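Local coordinates for protein citrate synthase (Sulfolobus solfataricus, PDB 1O7X) that is an enzyme of the citrate synthase family, a mostly helical protein whose assembly contains two copies of the chain, at residues A90-L95 / A132-R137; S204-A209 / L340-H345; M254-R259 / L298-F303. One frame throughout, in Å; residues are numbered along the deposited sequence.

Interaction 1 of 3, residues A90-L95 / A132-R137; sequences ADAIGL and ANVYRR
Val134 packs against Leu95 and Ala92 where helix 116-138 meets the first turn of helix 92-106, a buried helix-helix contact in the largely alpha-helical citrate synthase fold. The CA atoms of Leu95 and Val134, 6.5 Å apart, are the closest CA pair across the two segments, and about 179 Å² of surface is buried in all.

The contact between the segments is apolar. Val134 presents both of its methyls to Leu95. With chi1 at 158°, CG1 lies roughly opposite the backbone N and CG2 beside it, which sets one methyl against the end of Leu95 and the other against its base: Val134 CG1 rests on Leu95 CD1 at 3.7 Å, while Val134 CG2 reaches Leu95 CB at 3.8 Å. The same CG1 also meets Ala92 CB at 3.8 Å, so one methyl serves two residues about a helical turn apart. Leu95 CD1 in turn touches the methylene Arg137 CG at 4.0 Å, the two side chains crossing at about a right angle. Arg137 contributes hydrocarbon to this contact, and it also packs on Ile83 and Tyr84 of helix 77-85.

Ala92 also touches Met329, and Leu95 packs on Ser105 of the second subunit, which places this helix start beside the dimer interface.

The polar element is local to residues 90-95 and concerns how their helix begins. Asp91 occupies the N-cap position, and Leu95 N bonds back to Asp91 O at 3.2 Å as the first turn forms. The Asp91 carboxylate, with CG anti to the backbone N (chi1 172°), caps that turn. There Ile93 N donates to Asp91 OD1 at 2.6 Å, with an N-H...O angle of 150°.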
loop_
_atom_site.group_PDB
_atom_site.type_symbol
_atom_site.label_atom_id
_atom_site.label_comp_id
_atom_site.label_asym_id
_atom_site.label_seq_id
_atom_site.Cartn_x
_atom_site.Cartn_y
_atom_site.Cartn_z
ATOM N N ALA A 90 15.807 -7.420 -8.967
ATOM C CA ALA A 90 14.884 -6.663 -8.125
ATOM C C ALA A 90 14.693 -7.401 -6.786
ATOM O O ALA A 90 14.760 -8.620 -6.718
ATOM C CB ALA A 90 13.506 -6.481 -8.752
ATOM N N ASP A 91 14.373 -6.674 -5.729
ATOM C CA ASP A 91 14.036 -7.308 -4.473
ATOM C C ASP A 91 12.774 -8.141 -4.761
ATOM O O ASP A 91 11.959 -7.798 -5.622
ATOM C CB ASP A 91 13.856 -6.297 -3.369
ATOM C CG ASP A 91 13.320 -6.820 -2.055
ATOM O OD1 ASP A 91 12.313 -7.565 -1.969
ATOM O OD2 ASP A 91 13.955 -6.449 -1.034
ATOM N N ALA A 92 12.602 -9.205 -3.982
ATOM C CA ALA A 92 11.553 -10.176 -4.203
ATOM C C ALA A 92 10.197 -9.666 -3.748
ATOM O O ALA A 92 9.151 -9.981 -4.374
ATOM C CB ALA A 92 11.936 -11.514 -3.596
ATOM N N ILE A 93 10.228 -8.845 -2.710
ATOM C CA ILE A 93 8.953 -8.265 -2.237
ATOM C C ILE A 93 8.419 -7.290 -3.285
ATOM O O ILE A 93 7.216 -7.215 -3.517
ATOM C CB ILE A 93 9.134 -7.594 -0.870
ATOM C CG1 ILE A 93 9.510 -8.609 0.198
ATOM C CG2 ILE A 93 7.917 -6.761 -0.489
ATOM C CD1 ILE A 93 8.836 -9.965 0.216
ATOM N N GLY A 94 9.333 -6.592 -3.959
ATOM C CA GLY A 94 9.085 -5.629 -5.004
ATOM C C GLY A 94 8.375 -6.323 -6.159
ATOM O O GLY A 94 7.354 -5.871 -6.687
ATOM N N LEU A 95 8.949 -7.476 -6.522
ATOM C CA LEU A 95 8.374 -8.256 -7.624
ATOM C C LEU A 95 6.996 -8.710 -7.186
ATOM O O LEU A 95 6.119 -8.711 -8.029
ATOM C CB LEU A 95 9.225 -9.436 -8.038
ATOM C CG LEU A 95 10.586 -9.263 -8.703
ATOM C CD1 LEU A 95 11.286 -10.600 -8.913
ATOM C CD2 LEU A 95 10.473 -8.571 -10.050
ATOM N N ALA A 132 6.227 -18.715 -6.191
ATOM C CA ALA A 132 7.021 -19.713 -6.917
ATOM C C ALA A 132 7.739 -19.041 -8.073
ATOM O O ALA A 132 8.952 -19.219 -8.205
ATOM C CB ALA A 132 6.117 -20.856 -7.339
ATOM N N ASN A 133 7.007 -18.239 -8.868
ATOM C CA ASN A 133 7.588 -17.590 -10.047
ATOM C C ASN A 133 8.465 -16.390 -9.831
ATOM O O ASN A 133 9.316 -16.095 -10.674
ATOM C CB ASN A 133 6.470 -17.321 -11.057
ATOM C CG ASN A 133 6.055 -18.709 -11.551
ATOM O OD1 ASN A 133 6.860 -19.311 -12.261
ATOM N ND2 ASN A 133 4.885 -19.155 -11.134
ATOM N N VAL A 134 8.381 -15.739 -8.678
ATOM C CA VAL A 134 9.319 -14.640 -8.384
ATOM C C VAL A 134 10.675 -15.328 -8.183
ATOM O O VAL A 134 11.706 -14.814 -8.613
ATOM C CB VAL A 134 8.916 -13.855 -7.140
ATOM C CG1 VAL A 134 10.105 -13.114 -6.535
ATOM C CG2 VAL A 134 7.769 -12.912 -7.451
ATOM N N TYR A 135 10.646 -16.495 -7.522
ATOM C CA TYR A 135 11.839 -17.286 -7.358
ATOM C C TYR A 135 12.427 -17.742 -8.690
ATOM O O TYR A 135 13.626 -17.545 -8.926
ATOM C CB TYR A 135 11.534 -18.529 -6.517
ATOM C CG TYR A 135 12.683 -19.505 -6.451
ATOM C CD1 TYR A 135 13.950 -19.064 -6.085
ATOM C CD2 TYR A 135 12.532 -20.846 -6.777
ATOM C CE1 TYR A 135 15.020 -19.931 -5.993
ATOM C CE2 TYR A 135 13.606 -21.724 -6.712
ATOM C CZ TYR A 135 14.835 -21.268 -6.298
ATOM O OH TYR A 135 15.915 -22.120 -6.183
ATOM N N ARG A 136 11.593 -18.350 -9.557
ATOM C CA ARG A 136 12.135 -18.812 -10.830
ATOM C C ARG A 136 12.790 -17.693 -11.616
ATOM O O ARG A 136 13.858 -17.876 -12.169
ATOM C CB ARG A 136 11.115 -19.509 -11.706
ATOM C CG ARG A 136 10.273 -20.525 -10.970
ATOM C CD ARG A 136 9.608 -21.465 -11.974
ATOM N NE ARG A 136 10.108 -22.801 -11.758
ATOM C CZ ARG A 136 10.990 -23.511 -12.431
ATOM N NH1 ARG A 136 11.571 -23.019 -13.512
ATOM N NH2 ARG A 136 11.282 -24.725 -11.981
ATOM N N ARG A 137 12.197 -16.515 -11.634
ATOM C CA ARG A 137 12.686 -15.380 -12.399
ATOM C C ARG A 137 13.972 -14.824 -11.839
ATOM O O ARG A 137 14.742 -14.217 -12.588
ATOM C CB ARG A 137 11.574 -14.336 -12.460
ATOM C CG ARG A 137 11.976 -12.906 -12.170
ATOM C CD ARG A 137 11.935 -12.061 -13.413
ATOM N NE ARG A 137 13.159 -11.292 -13.613
ATOM C CZ ARG A 137 13.877 -11.422 -14.720
ATOM N NH1 ARG A 137 13.502 -12.257 -15.666
ATOM N NH2 ARG A 137 14.977 -10.758 -14.958
#

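Interaction 2 of 3, residues S204-A209 / L340-H345; sequences SSLTAA and LGWLAH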
loop_
_atom_site.group_PDB
_atom_site.type_symbol
_atom_site.label_atom_id
_atom_site.label_comp_id
_atom_site.label_asym_id
_atom_site.label_seq_id
_atom_site.Cartn_x
_atom_site.Cartn_y
_atom_site.Cartn_z
ATOM N N SER A 204 -5.426 -5.275 -4.026
ATOM C CA SER A 204 -4.848 -3.981 -3.668
ATOM C C SER A 204 -4.433 -3.908 -2.208
ATOM O O SER A 204 -3.378 -3.348 -1.872
ATOM C CB SER A 204 -5.824 -2.897 -4.084
ATOM O OG SER A 204 -5.719 -2.686 -5.482
ATOM N N SER A 205 -5.197 -4.496 -1.273
ATOM C CA SER A 205 -4.809 -4.438 0.141
ATOM C C SER A 205 -3.519 -5.216 0.361
ATOM O O SER A 205 -2.610 -4.870 1.111
ATOM C CB SER A 205 -5.983 -4.908 0.995
ATOM O OG SER A 205 -7.176 -4.487 0.369
ATOM N N LEU A 206 -3.430 -6.340 -0.360
ATOM C CA LEU A 206 -2.186 -7.114 -0.287
ATOM C C LEU A 206 -1.032 -6.254 -0.806
ATOM O O LEU A 206 0.007 -6.123 -0.151
ATOM C CB LEU A 206 -2.377 -8.448 -0.988
ATOM C CG LEU A 206 -3.029 -9.575 -0.168
ATOM C CD1 LEU A 206 -3.223 -10.823 -1.023
ATOM C CD2 LEU A 206 -2.186 -9.951 1.034
ATOM N N THR A 207 -1.199 -5.521 -1.911
ATOM C CA THR A 207 -0.160 -4.673 -2.471
ATOM C C THR A 207 0.261 -3.719 -1.369
ATOM O O THR A 207 1.460 -3.590 -1.104
ATOM C CB THR A 207 -0.588 -3.980 -3.773
ATOM O OG1 THR A 207 -0.937 -4.912 -4.811
ATOM C CG2 THR A 207 0.532 -3.123 -4.359
ATOM N N ALA A 208 -0.683 -3.090 -0.679
ATOM C CA ALA A 208 -0.361 -2.197 0.425
ATOM C C ALA A 208 0.498 -2.874 1.503
ATOM O O ALA A 208 1.504 -2.277 1.954
ATOM C CB ALA A 208 -1.642 -1.649 1.033
ATOM N N ALA A 209 0.119 -4.069 1.971
ATOM C CA ALA A 209 0.851 -4.840 2.954
ATOM C C ALA A 209 2.271 -5.166 2.489
ATOM O O ALA A 209 3.237 -5.034 3.236
ATOM C CB ALA A 209 0.242 -6.207 3.255
ATOM N N LEU A 340 -2.447 -15.357 4.407
ATOM C CA LEU A 340 -3.587 -15.861 5.146
ATOM C C LEU A 340 -4.081 -14.914 6.246
ATOM O O LEU A 340 -5.227 -14.500 6.284
ATOM C CB LEU A 340 -3.237 -17.152 5.911
ATOM C CG LEU A 340 -4.378 -17.800 6.711
ATOM C CD1 LEU A 340 -5.699 -17.782 5.924
ATOM C CD2 LEU A 340 -4.005 -19.237 7.071
ATOM N N GLY A 341 -3.143 -14.533 7.100
ATOM C CA GLY A 341 -3.412 -13.612 8.187
ATOM C C GLY A 341 -3.934 -12.273 7.675
ATOM O O GLY A 341 -4.736 -11.646 8.368
ATOM N N TRP A 342 -3.377 -11.809 6.553
ATOM C CA TRP A 342 -3.762 -10.540 5.937
ATOM C C TRP A 342 -5.215 -10.664 5.496
ATOM O O TRP A 342 -6.106 -9.952 5.990
ATOM C CB TRP A 342 -2.798 -10.206 4.787
ATOM C CG TRP A 342 -1.423 -9.725 5.162
ATOM C CD1 TRP A 342 -1.092 -9.113 6.341
ATOM C CD2 TRP A 342 -0.217 -9.793 4.405
ATOM N NE1 TRP A 342 0.237 -8.804 6.358
ATOM C CE2 TRP A 342 0.806 -9.213 5.170
ATOM C CE3 TRP A 342 0.134 -10.282 3.138
ATOM C CZ2 TRP A 342 2.124 -9.115 4.726
ATOM C CZ3 TRP A 342 1.429 -10.197 2.660
ATOM C CH2 TRP A 342 2.412 -9.608 3.477
ATOM N N LEU A 343 -5.527 -11.640 4.638
ATOM C CA LEU A 343 -6.925 -11.829 4.229
ATOM C C LEU A 343 -7.916 -11.967 5.375
ATOM O O LEU A 343 -8.942 -11.263 5.431
ATOM C CB LEU A 343 -7.025 -12.979 3.205
ATOM C CG LEU A 343 -6.123 -12.668 1.993
ATOM C CD1 LEU A 343 -5.785 -13.869 1.151
ATOM C CD2 LEU A 343 -6.812 -11.633 1.125
ATOM N N ALA A 344 -7.663 -12.803 6.378
ATOM C CA ALA A 344 -8.575 -12.943 7.501
ATOM C C ALA A 344 -8.785 -11.646 8.276
ATOM O O ALA A 344 -9.870 -11.376 8.807
ATOM C CB ALA A 344 -8.080 -13.996 8.472
ATOM N N HIS A 345 -7.751 -10.830 8.368
ATOM C CA HIS A 345 -7.821 -9.563 9.099
ATOM C C HIS A 345 -8.648 -8.508 8.386
ATOM O O HIS A 345 -9.516 -7.890 9.024
ATOM C CB HIS A 345 -6.421 -9.040 9.391
ATOM C CG HIS A 345 -5.940 -9.453 10.748
ATOM N ND1 HIS A 345 -6.538 -8.987 11.903
ATOM C CD2 HIS A 345 -4.932 -10.270 11.122
ATOM C CE1 HIS A 345 -5.890 -9.495 12.939
ATOM N NE2 HIS A 345 -4.916 -10.265 12.493
#
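Trp342 and Ala209 form the centre of a helix-helix packing contact inside the citrate synthase fold, between helix 330-352 and helix 202-213. The axes of the two short segments approach to 10.6 Å, and their N-to-C directions make an angle of 125°. The CA atoms of Leu206 and Trp342, 7.3 Å apart, are the closest such pair, and all four touching residues are buried.

Along 340-345, Trp342 comes first and carries most of the contact on this side. Its CG stands beside the backbone N (chi1 -75°), and the indole presents one face to the methyl of Ala209. Ala209 CB is 3.7 Å from the centroid of the Trp342 six-membered ring and only 13° off its normal, a CH-pi contact. Leu206 comes obliquely to the same indole, though the exact placement of its CD2 is doubtful. The indole N-H side is engaged elsewhere, through a weak hydrogen bond between NE1 and Ser188 OG.

Leu343 follows, packing also on Ala120 and Ile124 of helix 116-138. Across the segments it adds a looser apolar touch, its CD2 lying 4.3 Å from Leu206 CD1.

Interaction 3 of 3, residues M254-R259 / L298-F303; sequences MGFGHR and LGIKQF
Phe256 pushes the end of its ring against the backbone of helix 283-303 at Gly299 and Ile300, joining an inter-helix connection to the C-terminal end of that helix in the mainly helical citrate synthase fold. Phe256 CE2 lies 3.5 Å from Ile300 N, which sits at the ring edge and near its plane, and 3.6 Å from Gly299 C, which is approached obliquely. Phe256 CZ comes to 4.0 Å from Gly299 CA. Since Gly299 has no side chain, the ring can come directly against the helix main chain. The one side-chain pair in the contact is Phe256 CE2 with Ile300 CG1, at 4.1 Å.

The ring's position is set in part by its own chain segment, an irregular run between helices 238-248 and 266-279. Phe256 has its CG beside the backbone N (chi1 -88°). Flanking Gly255 and Gly257 have phi of 108° and 107°, where a CB would jam against the preceding carbonyl O, so both places call for glycine. Both are tied to Asn311: Gly255 by main-chain hydrogen bonding, Gly257 O by a bond from Asn311 ND2.

Farther out, Phe314 meets the Phe256 ring edge-to-face, and Pro310 touches both Phe256 and Ile300. Phe303 N bonds to Gly299 O at 2.8 Å, continuing the turn to the helix's last residue.

With aromatic carbons against peptide atoms and an aliphatic branch, the contact rests on van der Waals packing; the fit depends on shape, while directional bonding lies in the second shell.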
loop_
_atom_site.group_PDB
_atom_site.type_symbol
_atom_site.label_atom_id
_atom_site.label_comp_id
_atom_site.label_asym_id
_atom_site.label_seq_id
_atom_site.Cartn_x
_atom_site.Cartn_y
_atom_site.Cartn_z
ATOM N N MET A 254 21.058 -11.108 16.479
ATOM C CA MET A 254 19.890 -11.110 15.615
ATOM C C MET A 254 19.256 -12.502 15.645
ATOM O O MET A 254 19.891 -13.517 15.436
ATOM C CB MET A 254 20.170 -10.705 14.179
ATOM C CG MET A 254 21.166 -9.594 13.945
ATOM S SD MET A 254 20.491 -7.936 13.962
ATOM C CE MET A 254 18.900 -8.183 13.166
ATOM N N GLY A 255 17.949 -12.484 15.844
ATOM C CA GLY A 255 17.148 -13.688 15.930
ATOM C C GLY A 255 16.724 -13.850 17.389
ATOM O O GLY A 255 16.070 -14.822 17.748
ATOM N N PHE A 256 17.136 -12.909 18.218
ATOM C CA PHE A 256 16.845 -12.900 19.632
ATOM C C PHE A 256 16.154 -11.580 19.991
ATOM O O PHE A 256 16.545 -10.535 19.489
ATOM C CB PHE A 256 18.086 -12.970 20.505
ATOM C CG PHE A 256 18.622 -14.312 20.877
ATOM C CD1 PHE A 256 18.933 -15.267 19.920
ATOM C CD2 PHE A 256 18.862 -14.607 22.217
ATOM C CE1 PHE A 256 19.457 -16.491 20.283
ATOM C CE2 PHE A 256 19.375 -15.836 22.575
ATOM C CZ PHE A 256 19.675 -16.772 21.617
ATOM N N GLY A 257 15.214 -11.688 20.922
ATOM C CA GLY A 257 14.516 -10.481 21.359
ATOM C C GLY A 257 13.089 -10.440 20.809
ATOM O O GLY A 257 12.846 -10.949 19.719
ATOM N N HIS A 258 12.193 -9.878 21.625
ATOM C CA HIS A 258 10.807 -9.762 21.232
ATOM C C HIS A 258 10.055 -8.677 21.995
ATOM O O HIS A 258 10.234 -8.392 23.176
ATOM C CB HIS A 258 10.031 -11.081 21.340
ATOM C CG HIS A 258 8.950 -11.151 20.303
ATOM N ND1 HIS A 258 9.117 -11.817 19.111
ATOM C CD2 HIS A 258 7.708 -10.624 20.264
ATOM C CE1 HIS A 258 8.023 -11.717 18.380
ATOM N NE2 HIS A 258 7.157 -10.997 19.063
ATOM N N ARG A 259 9.142 -8.050 21.262
ATOM C CA ARG A 259 8.281 -6.996 21.783
ATOM C C ARG A 259 7.315 -7.531 22.840
ATOM O O ARG A 259 7.002 -6.991 23.900
ATOM C CB ARG A 259 7.501 -6.431 20.589
ATOM C CG ARG A 259 7.035 -5.002 20.681
ATOM C CD ARG A 259 8.143 -4.077 21.167
ATOM N NE ARG A 259 7.635 -2.900 21.858
ATOM C CZ ARG A 259 8.305 -1.766 22.061
ATOM N NH1 ARG A 259 9.550 -1.612 21.626
ATOM N NH2 ARG A 259 7.700 -0.777 22.724
ATOM N N LEU A 298 25.179 -19.723 23.733
ATOM C CA LEU A 298 25.843 -18.583 24.351
ATOM C C LEU A 298 24.876 -17.422 24.549
ATOM O O LEU A 298 24.834 -16.791 25.609
ATOM C CB LEU A 298 27.035 -18.124 23.527
ATOM C CG LEU A 298 27.930 -19.176 22.881
ATOM C CD1 LEU A 298 29.222 -18.522 22.395
ATOM C CD2 LEU A 298 28.263 -20.328 23.812
ATOM N N GLY A 299 24.080 -17.145 23.518
ATOM C CA GLY A 299 23.108 -16.061 23.566
ATOM C C GLY A 299 22.165 -16.213 24.745
ATOM O O GLY A 299 22.027 -15.295 25.550
ATOM N N ILE A 300 21.547 -17.391 24.865
ATOM C CA ILE A 300 20.633 -17.665 25.970
ATOM C C ILE A 300 21.364 -17.423 27.285
ATOM O O ILE A 300 20.782 -16.830 28.193
ATOM C CB ILE A 300 19.999 -19.062 25.920
ATOM C CG1 ILE A 300 18.713 -19.004 25.086
ATOM C CG2 ILE A 300 19.663 -19.604 27.307
ATOM C CD1 ILE A 300 18.055 -20.328 24.798
ATOM N N LYS A 301 22.622 -17.858 27.367
ATOM C CA LYS A 301 23.416 -17.654 28.569
ATOM C C LYS A 301 23.590 -16.169 28.847
ATOM O O LYS A 301 23.459 -15.693 29.978
ATOM C CB LYS A 301 24.767 -18.350 28.434
ATOM C CG LYS A 301 24.801 -19.752 29.024
ATOM C CD LYS A 301 26.188 -20.380 28.935
ATOM C CE LYS A 301 26.113 -21.878 28.684
ATOM N NZ LYS A 301 26.472 -22.253 27.286
ATOM N N GLN A 302 23.841 -15.395 27.803
ATOM C CA GLN A 302 24.051 -13.966 27.924
ATOM C C GLN A 302 22.830 -13.108 28.201
ATOM O O GLN A 302 22.930 -12.162 28.988
ATOM C CB GLN A 302 24.710 -13.448 26.623
ATOM C CG GLN A 302 25.444 -12.138 26.833
ATOM C CD GLN A 302 26.810 -12.315 27.459
ATOM O OE1 GLN A 302 27.367 -13.412 27.472
ATOM N NE2 GLN A 302 27.340 -11.205 27.977
ATOM N N PHE A 303 21.706 -13.375 27.551
ATOM C CA PHE A 303 20.515 -12.555 27.670
ATOM C C PHE A 303 19.243 -13.131 28.253
ATOM O O PHE A 303 18.229 -12.415 28.177
ATOM C CB PHE A 303 20.126 -12.077 26.241
ATOM C CG PHE A 303 21.243 -11.411 25.494
ATOM C CD1 PHE A 303 21.843 -12.052 24.422
ATOM C CD2 PHE A 303 21.696 -10.158 25.867
ATOM C CE1 PHE A 303 22.881 -11.450 23.733
ATOM C CE2 PHE A 303 22.721 -9.553 25.174
ATOM C CZ PHE A 303 23.324 -10.199 24.116
#

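Overall arrangement
Interactions 1 and 2 are neighbours, with centres 18 Å apart and nearest atoms about 6 Å apart. Helix 116-138 connects them: it supplies residues 132-137 to the first, while its Ile123 packs on Leu206 of the second. Both also border the second subunit, where Ser204 OG is hydrogen-bonded to Glu97 OE1 of that subunit. Interaction 3 is remote, its centre 31 Å from that of interaction 1 and 30 Å from that of interaction 2, on the opposite side of the chain's centre from the latter. In sequence, however, both its segments fall between 204-209 and 340-345, whereas interaction 1 is complete before residue 204.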